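Local coordinates for protein HTP-2 (Caenorhabditis elegans, PDB 4TZM), which binds a closure motif of its partner HTP-3 through a HORMA domain and probably helps assemble the meiotic chromosome axis, at residues 109-114 with 122-127. Residues are numbered along the deposited sequence; the frame is centred on the assembly and turned at random.
Sequences SLVVTE and IEVFSM
Val112 and the pair Ile122 and Glu123 show how an antiparallel hairpin absorbs an extra residue: two successive residues face one, a classic beta bulge. Val112 O accepts Ile122 N at 2.8 Å, nearly in line with its carbonyl, and takes a weaker, longer bond from Glu123 N, while Val112 N donates to Glu123 O. Beyond the bulge the pairing is regular, with Leu110 and Phe125 exchanging both backbone bonds, 2.8 Å from Leu110 N to Phe125 O and 3.0 Å from Phe125 N to Leu110 O.

Ile122 can be followed outward. Its CB lies 4.0 Å from Val112 O. With chi1 at 70°, CG1 is lodged between the backbone N and the carbonyl carbon, which brings it over the same oxygen at 3.4 Å and within 4.0 Å of Val112 CG1; CD1 then reaches that methyl at 4.2 Å. The branch CG2 turns instead toward the backbone N of Glu114. Val112 O thus has the carbon CG1 of Ile122 over one side of the carbonyl plane, besides the N-H groups of the bulge.

Leu110, Val112, Glu123 and Phe125 share one face, where Leu110 and Phe125 pack on Val53 of helix 35-56 and Glu123 OE1 forms a salt bridge with Arg57 and a hydrogen bond with Ser248 OG. Within the HORMA-domain sheet, strand 193-201 flanks 105-113 and strand 240-248 flanks 123-133, placing this hairpin between them.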
loop_
_atom_site.group_PDB
_atom_site.type_symbol
_atom_site.label_atom_id
_atom_site.label_comp_id
_atom_site.label_asym_id
_atom_site.label_seq_id
_atom_site.Cartn_x
_atom_site.Cartn_y
_atom_site.Cartn_z
ATOM N N SER A 109 5.835 4.926 2.350
ATOM C CA SER A 109 6.806 4.366 1.422
ATOM C C SER A 109 7.746 3.366 2.079
ATOM O O SER A 109 8.191 3.557 3.217
ATOM C CB SER A 109 7.622 5.486 0.771
ATOM O OG SER A 109 6.818 6.254 -0.104
ATOM N N LEU A 110 8.020 2.290 1.353
ATOM C CA LEU A 110 9.085 1.368 1.707
ATOM C C LEU A 110 10.369 1.865 1.056
ATOM O O LEU A 110 10.485 1.870 -0.169
ATOM C CB LEU A 110 8.760 -0.052 1.252
ATOM C CG LEU A 110 9.903 -1.049 1.433
ATOM C CD1 LEU A 110 10.411 -1.008 2.866
ATOM C CD2 LEU A 110 9.466 -2.454 1.060
ATOM N N VAL A 111 11.325 2.285 1.876
ATOM C CA VAL A 111 12.521 2.953 1.379
ATOM C C VAL A 111 13.786 2.130 1.604
ATOM O O VAL A 111 14.096 1.749 2.732
ATOM C CB VAL A 111 12.685 4.332 2.048
ATOM C CG1 VAL A 111 14.024 4.950 1.684
ATOM C CG2 VAL A 111 11.538 5.249 1.654
ATOM N N VAL A 112 14.514 1.860 0.524
ATOM C CA VAL A 112 15.747 1.088 0.614
ATOM C C VAL A 112 16.972 1.965 0.359
ATOM O O VAL A 112 17.058 2.656 -0.655
ATOM C CB VAL A 112 15.747 -0.088 -0.375
ATOM C CG1 VAL A 112 17.001 -0.929 -0.196
ATOM C CG2 VAL A 112 14.500 -0.938 -0.181
ATOM N N THR A 113 17.911 1.937 1.300
ATOM C CA THR A 113 19.150 2.700 1.194
ATOM C C THR A 113 20.351 1.794 1.434
ATOM O O THR A 113 20.221 0.752 2.075
ATOM C CB THR A 113 19.199 3.861 2.206
ATOM O OG1 THR A 113 19.061 3.344 3.537
ATOM C CG2 THR A 113 18.086 4.862 1.938
ATOM N N GLU A 114 21.516 2.188 0.932
ATOM C CA GLU A 114 22.733 1.414 1.161
ATOM C C GLU A 114 23.194 1.534 2.615
ATOM O O GLU A 114 23.573 0.544 3.239
ATOM C CB GLU A 114 23.846 1.857 0.205
ATOM C CG GLU A 114 24.127 3.351 0.200
ATOM C CD GLU A 114 25.322 3.713 -0.661
ATOM O OE1 GLU A 114 25.987 2.790 -1.181
ATOM O OE2 GLU A 114 25.599 4.922 -0.818
ATOM N N ILE A 122 17.900 4.061 -2.904
ATOM C CA ILE A 122 18.290 3.350 -4.112
ATOM C C ILE A 122 17.081 2.607 -4.678
ATOM O O ILE A 122 17.098 2.147 -5.820
ATOM C CB ILE A 122 19.443 2.359 -3.846
ATOM C CG1 ILE A 122 18.962 1.179 -2.996
ATOM C CG2 ILE A 122 20.610 3.068 -3.170
ATOM C CD1 ILE A 122 19.895 -0.021 -3.035
ATOM N N GLU A 123 16.031 2.504 -3.865
ATOM C CA GLU A 123 14.774 1.883 -4.281
ATOM C C GLU A 123 13.620 2.327 -3.381
ATOM O O GLU A 123 13.753 2.344 -2.158
ATOM C CB GLU A 123 14.897 0.357 -4.265
ATOM C CG GLU A 123 13.652 -0.377 -4.732
ATOM C CD GLU A 123 13.926 -1.831 -5.071
ATOM O OE1 GLU A 123 14.502 -2.102 -6.148
ATOM O OE2 GLU A 123 13.564 -2.706 -4.257
ATOM N N VAL A 124 12.493 2.692 -3.989
ATOM C CA VAL A 124 11.321 3.135 -3.236
ATOM C C VAL A 124 10.023 2.529 -3.763
ATOM O O VAL A 124 9.745 2.582 -4.960
ATOM C CB VAL A 124 11.173 4.675 -3.262
ATOM C CG1 VAL A 124 9.851 5.096 -2.636
ATOM C CG2 VAL A 124 12.332 5.342 -2.546
ATOM N N PHE A 125 9.234 1.952 -2.864
ATOM C CA PHE A 125 7.867 1.562 -3.183
ATOM C C PHE A 125 6.903 2.460 -2.417
ATOM O O PHE A 125 6.809 2.373 -1.192
ATOM C CB PHE A 125 7.625 0.091 -2.847
ATOM C CG PHE A 125 8.208 -0.858 -3.850
ATOM C CD1 PHE A 125 9.541 -1.234 -3.776
ATOM C CD2 PHE A 125 7.426 -1.373 -4.873
ATOM C CE1 PHE A 125 10.084 -2.111 -4.704
ATOM C CE2 PHE A 125 7.960 -2.249 -5.805
ATOM C CZ PHE A 125 9.291 -2.620 -5.720
ATOM N N SER A 126 6.195 3.325 -3.138
ATOM C CA SER A 126 5.369 4.348 -2.500
ATOM C C SER A 126 3.878 4.147 -2.747
ATOM O O SER A 126 3.461 3.749 -3.836
ATOM C CB SER A 126 5.785 5.738 -2.984
ATOM O OG SER A 126 5.617 5.864 -4.384
ATOM N N MET A 127 3.083 4.419 -1.719
ATOM C CA MET A 127 1.631 4.394 -1.841
ATOM C C MET A 127 1.055 5.738 -1.389
ATOM O O MET A 127 1.031 6.045 -0.196
ATOM C CB MET A 127 1.037 3.240 -1.025
ATOM C CG MET A 127 -0.431 2.957 -1.329
ATOM S SD MET A 127 -1.067 1.451 -0.553
ATOM C CE MET A 127 0.226 0.280 -0.952
#